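Side-chain contacts in salt-tolerant glutaminase (Micrococcus luteus, PDB 3AGD), which probably catalyses the hydrolysis of L-glutamine to L-glutamate and ammonium, as a salt-tolerant member of the glutaminase family: residues 57-62 / 146-151; 214-217 / 222-225. All blocks are in the same frame, centred on the assembly; numbering follows the deposited sequence.

In the fold
Both contacts belong to the glutaminase part of the chain, a member of the beta-lactamase-like clan, and they follow one another in sequence: interaction 1 closes before interaction 2 opens. Their centres lie about 19 Å apart. Helices 131-146 and 201-212 connect them, since residues 146-151 leave the first and residues 214-217 leave the second, while side chains of both contacts pack on both helices. Where the two contacts meet, Gly147 lies against the ring of His217. Interaction 1 is a single ion pair at the surface, whereas interaction 2 is a partly buried backbone turn. Each also touches the second subunit, so these loops, remote from the glutamate-binding residues, help form the subunit interface.

Interaction 1: residues 57-62 / 146-151; sequences DVEFTI and AGRRLS
A single salt bridge between Glu59 and Arg148 spans these segments, joining the residue beside the short strand 60-61 to the loop that follows helix 131-146 in the glutaminase domain. It illustrates how distant parts of a chain can meet through two long side chains while their backbones stay well apart. Only about 57 Å² is buried in total, at the protein surface.

The electrostatic contact is one-pronged. Arg148 NH1 donates to Glu59 OE2 at 3.2 Å, with a moderately bent N-H...O angle of 151°, whereas Arg148 NH2 stays 4.0 Å from Glu59 OE2. The two planes are nearly parallel, 17° apart, but the groups do not share a plane: Glu59 OE2 is tilted out of the guanidinium plane, and NH1 comes to its anti side a little out of the carboxylate plane, not in the two-bond, side-on manner. Arg148 reaches across with its chain extended from CG to NE, after a first torsion that sets CG between the backbone N and the carbonyl carbon (chi1 74°). NH1 is shared: Asp203 on helix 201-212 forms a second salt bridge with it, so two carboxylates probably stabilise the positive charge of Arg148 and restrict its swing.

Nonpolar packing supports the arginine from within its own loop, and the second subunit adds Tyr366, which packs on Arg148. Phe60 and Ser151 are hydrogen-bonded through their backbones to Val199 and Leu198 of strand 198-199, and Ile62 to Val197 just before it, so this strand is bonded to both segments. At the turn out of the helix, Gly147 takes a positive phi that leads the chain towards Arg148. Over one face of the guanidinium, practically above its centre, sits Leu150 CD2, 3.7 Å from the plane.

Interaction 2: residues 214-217 / 222-225; sequences GGIH and ERML
The backbones of Gly215-His217 and Glu222-Leu225 fold back on each other as a hairpin-like turn with a single beta bridge, Ile216 opposite Arg223. His217 N donates to Glu222 O at 2.9 Å in a nearly straight bond. Gly215 O takes two amides: Met224 N at 2.7 Å, nearly in line with the carbonyl, and Leu225 N at 3.2 Å, on a lone pair. Just before, Gly214 ends helix 201-212 in a Schellman motif; both glycines have positive phi, and Gly215 CA makes a CA-H...O contact with Leu225 O.

Arg223 reaches along the loop to the carbonyls of Gly214 and Leu225. Its chain bends at chi3 (-66°), which brings the guanidinium to the helix end, where NH1 donates hydrogen bonds to Gly214 O at 3.0 Å and Leu225 O at 2.9 Å. Both oxygens lie in the guanidinium plane, although NH1 stands above the carbonyl plane of Gly214. A water accepts from Arg223 NH2 and gives a weak bond to Gly214 O. Ile216 CG1 covers one face of the same group, 3.6 Å above its plane and towards the rim.

On the other flank Met224 CG touches His217 CB at 3.8 Å and lies near the plane of the imidazole at its edge. His217 ND1 is hydrogen-bonded to Met219 N, its ring meets that of Trp369 of the second subunit, and Arg368 of the second subunit forms a salt bridge with Glu222. The positive charge of Arg223 is thus probably matched by two carbonyl oxygens, Gly214 O at the exit from helix 201-212 and Leu225 O on the approach to helix 227-240, so that one NH1 links the two ends of the loop.

Interaction 1: residues 57-62 / 146-151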
loop_
_atom_site.group_PDB
_atom_site.type_symbol
_atom_site.label_atom_id
_atom_site.label_comp_id
_atom_site.label_asym_id
_atom_site.label_seq_id
_atom_site.Cartn_x
_atom_site.Cartn_y
_atom_site.Cartn_z
ATOM N N ASP A 57 15.390 -22.860 -8.724
ATOM C CA ASP A 57 15.452 -23.022 -10.171
ATOM C C ASP A 57 14.840 -24.338 -10.654
ATOM O O ASP A 57 15.131 -24.806 -11.755
ATOM C CB ASP A 57 16.906 -22.930 -10.640
ATOM C CG ASP A 57 17.021 -22.589 -12.111
ATOM O OD1 ASP A 57 18.134 -22.719 -12.663
ATOM O OD2 ASP A 57 16.004 -22.182 -12.712
ATOM N N VAL A 58 13.997 -24.935 -9.822
ATOM C CA VAL A 58 13.328 -26.183 -10.167
ATOM C C VAL A 58 11.934 -25.834 -10.676
ATOM O O VAL A 58 11.165 -25.166 -9.983
ATOM C CB VAL A 58 13.200 -27.100 -8.939
ATOM C CG1 VAL A 58 12.404 -28.335 -9.296
ATOM C CG2 VAL A 58 14.581 -27.490 -8.440
ATOM N N GLU A 59 11.612 -26.285 -11.883
ATOM C CA GLU A 59 10.318 -25.989 -12.478
ATOM C C GLU A 59 9.163 -26.757 -11.859
ATOM O O GLU A 59 9.315 -27.894 -11.415
ATOM C CB GLU A 59 10.344 -26.265 -13.983
ATOM C CG GLU A 59 11.318 -25.405 -14.770
ATOM C CD GLU A 59 11.087 -25.490 -16.270
ATOM O OE1 GLU A 59 10.672 -26.569 -16.750
ATOM O OE2 GLU A 59 11.331 -24.484 -16.975
ATOM N N PHE A 60 8.001 -26.115 -11.839
ATOM C CA PHE A 60 6.783 -26.716 -11.316
ATOM C C PHE A 60 5.623 -26.002 -11.999
ATOM O O PHE A 60 5.788 -24.889 -12.499
ATOM C CB PHE A 60 6.716 -26.546 -9.790
ATOM C CG PHE A 60 6.884 -25.124 -9.324
ATOM C CD1 PHE A 60 5.821 -24.232 -9.371
ATOM C CD2 PHE A 60 8.124 -24.670 -8.867
ATOM C CE1 PHE A 60 5.984 -22.901 -8.971
ATOM C CE2 PHE A 60 8.300 -23.349 -8.468
ATOM C CZ PHE A 60 7.230 -22.459 -8.518
ATOM N N THR A 61 4.455 -26.632 -12.041
ATOM C CA THR A 61 3.311 -25.994 -12.676
ATOM C C THR A 61 2.804 -24.865 -11.782
ATOM O O THR A 61 2.576 -25.049 -10.583
ATOM C CB THR A 61 2.198 -27.012 -12.962
ATOM O OG1 THR A 61 1.847 -27.701 -11.755
ATOM C CG2 THR A 61 2.684 -28.025 -13.990
ATOM N N ILE A 62 2.648 -23.694 -12.386
ATOM C CA ILE A 62 2.217 -22.493 -11.691
ATOM C C ILE A 62 0.812 -22.581 -11.108
ATOM O O ILE A 62 0.493 -21.896 -10.133
ATOM C CB ILE A 62 2.321 -21.271 -12.645
ATOM C CG1 ILE A 62 2.029 -19.976 -11.895
ATOM C CG2 ILE A 62 1.357 -21.434 -13.803
ATOM C CD1 ILE A 62 2.294 -18.736 -12.740
ATOM N N ALA A 146 7.942 -13.117 -17.302
ATOM C CA ALA A 146 9.021 -13.953 -16.781
ATOM C C ALA A 146 10.328 -13.621 -17.504
ATOM O O ALA A 146 11.413 -13.851 -16.976
ATOM C CB ALA A 146 8.686 -15.430 -16.965
ATOM N N GLY A 147 10.211 -13.087 -18.716
ATOM C CA GLY A 147 11.389 -12.733 -19.485
ATOM C C GLY A 147 11.916 -13.870 -20.341
ATOM O O GLY A 147 13.015 -13.780 -20.880
ATOM N N ARG A 148 11.148 -14.948 -20.461
ATOM C CA ARG A 148 11.567 -16.084 -21.276
ATOM C C ARG A 148 10.359 -16.910 -21.698
ATOM O O ARG A 148 9.337 -16.921 -21.012
ATOM C CB ARG A 148 12.563 -16.964 -20.505
ATOM C CG ARG A 148 11.952 -17.825 -19.406
ATOM C CD ARG A 148 13.034 -18.525 -18.584
ATOM N NE ARG A 148 12.476 -19.391 -17.545
ATOM C CZ ARG A 148 11.973 -20.605 -17.761
ATOM N NH1 ARG A 148 11.483 -21.310 -16.750
ATOM N NH2 ARG A 148 11.971 -21.123 -18.984
ATOM N N ARG A 149 10.478 -17.588 -22.836
ATOM C CA ARG A 149 9.401 -18.420 -23.352
ATOM C C ARG A 149 9.151 -19.583 -22.401
ATOM O O ARG A 149 10.047 -20.383 -22.139
ATOM C CB ARG A 149 9.764 -18.961 -24.737
ATOM C CG ARG A 149 9.832 -17.903 -25.829
ATOM C CD ARG A 149 10.327 -18.494 -27.149
ATOM N NE ARG A 149 10.160 -17.561 -28.262
ATOM C CZ ARG A 149 8.981 -17.163 -28.734
ATOM N NH1 ARG A 149 7.857 -17.617 -28.194
ATOM N NH2 ARG A 149 8.922 -16.303 -29.744
ATOM N N LEU A 150 7.932 -19.672 -21.884
ATOM C CA LEU A 150 7.577 -20.743 -20.959
ATOM C C LEU A 150 6.871 -21.864 -21.711
ATOM O O LEU A 150 6.355 -21.651 -22.808
ATOM C CB LEU A 150 6.661 -20.203 -19.861
ATOM C CG LEU A 150 7.197 -19.028 -19.042
ATOM C CD1 LEU A 150 6.116 -18.541 -18.090
ATOM C CD2 LEU A 150 8.441 -19.452 -18.276
ATOM N N SER A 151 6.847 -23.054 -21.119
ATOM C CA SER A 151 6.199 -24.202 -21.743
ATOM C C SER A 151 5.204 -24.850 -20.791
ATOM O O SER A 151 5.326 -24.732 -19.572
ATOM C CB SER A 151 7.239 -25.248 -22.154
ATOM O OG SER A 151 8.210 -24.690 -23.015
#

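Interaction 2: residues 214-217 / 222-225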
loop_
_atom_site.group_PDB
_atom_site.type_symbol
_atom_site.label_atom_id
_atom_site.label_comp_id
_atom_site.label_asym_id
_atom_site.label_seq_id
_atom_site.Cartn_x
_atom_site.Cartn_y
_atom_site.Cartn_z
ATOM N N GLY A 214 4.420 -1.674 -10.778
ATOM C CA GLY A 214 3.355 -0.990 -11.486
ATOM C C GLY A 214 3.342 -1.340 -12.968
ATOM O O GLY A 214 2.781 -0.601 -13.777
ATOM N N GLY A 215 3.969 -2.457 -13.331
ATOM C CA GLY A 215 3.980 -2.869 -14.725
ATOM C C GLY A 215 5.303 -2.752 -15.470
ATOM O O GLY A 215 5.348 -2.965 -16.680
ATOM N N ILE A 216 6.380 -2.431 -14.759
ATOM C CA ILE A 216 7.693 -2.289 -15.387
ATOM C C ILE A 216 8.591 -3.501 -15.121
ATOM O O ILE A 216 8.734 -3.941 -13.978
ATOM C CB ILE A 216 8.404 -1.015 -14.872
ATOM C CG1 ILE A 216 7.569 0.218 -15.228
ATOM C CG2 ILE A 216 9.800 -0.900 -15.484
ATOM C CD1 ILE A 216 8.040 1.497 -14.555
ATOM N N HIS A 217 9.194 -4.050 -16.172
ATOM C CA HIS A 217 10.066 -5.200 -15.977
ATOM C C HIS A 217 11.327 -4.728 -15.270
ATOM O O HIS A 217 12.033 -3.849 -15.752
ATOM C CB HIS A 217 10.423 -5.867 -17.305
ATOM C CG HIS A 217 10.858 -7.289 -17.147
ATOM N ND1 HIS A 217 12.049 -7.641 -16.551
ATOM C CD2 HIS A 217 10.213 -8.452 -17.411
ATOM C CE1 HIS A 217 12.119 -8.956 -16.449
ATOM N NE2 HIS A 217 11.015 -9.471 -16.964
ATOM N N GLU A 222 11.494 -1.868 -19.271
ATOM C CA GLU A 222 10.431 -1.742 -20.261
ATOM C C GLU A 222 9.067 -1.919 -19.598
ATOM O O GLU A 222 8.914 -2.752 -18.707
ATOM C CB GLU A 222 10.607 -2.803 -21.354
ATOM C CG GLU A 222 9.558 -2.740 -22.455
ATOM C CD GLU A 222 9.557 -3.979 -23.337
ATOM O OE1 GLU A 222 10.634 -4.343 -23.854
ATOM O OE2 GLU A 222 8.479 -4.588 -23.517
ATOM N N ARG A 223 8.076 -1.139 -20.027
ATOM C CA ARG A 223 6.744 -1.276 -19.454
ATOM C C ARG A 223 6.036 -2.451 -20.113
ATOM O O ARG A 223 5.846 -2.471 -21.329
ATOM C CB ARG A 223 5.920 0.003 -19.640
ATOM C CG ARG A 223 4.471 -0.131 -19.156
ATOM C CD ARG A 223 3.765 1.221 -19.056
ATOM N NE ARG A 223 4.364 2.068 -18.027
ATOM C CZ ARG A 223 4.261 1.849 -16.718
ATOM N NH1 ARG A 223 3.575 0.805 -16.259
ATOM N NH2 ARG A 223 4.853 2.676 -15.866
ATOM N N MET A 224 5.660 -3.433 -19.300
ATOM C CA MET A 224 4.977 -4.625 -19.785
ATOM C C MET A 224 3.464 -4.491 -19.666
ATOM O O MET A 224 2.723 -5.100 -20.436
ATOM C CB MET A 224 5.423 -5.852 -18.989
ATOM C CG MET A 224 6.926 -6.021 -18.902
ATOM S SD MET A 224 7.708 -5.941 -20.526
ATOM C CE MET A 224 7.280 -7.552 -21.189
ATOM N N LEU A 225 3.013 -3.699 -18.695
ATOM C CA LEU A 225 1.585 -3.505 -18.463
ATOM C C LEU A 225 1.252 -2.087 -18.025
ATOM O O LEU A 225 2.060 -1.418 -17.380
ATOM C CB LEU A 225 1.088 -4.451 -17.362
ATOM C CG LEU A 225 1.159 -5.974 -17.505
ATOM C CD1 LEU A 225 0.901 -6.617 -16.144
ATOM C CD2 LEU A 225 0.136 -6.455 -18.532
HETATM O O HOH W 1 4.657 2.110 -12.797
#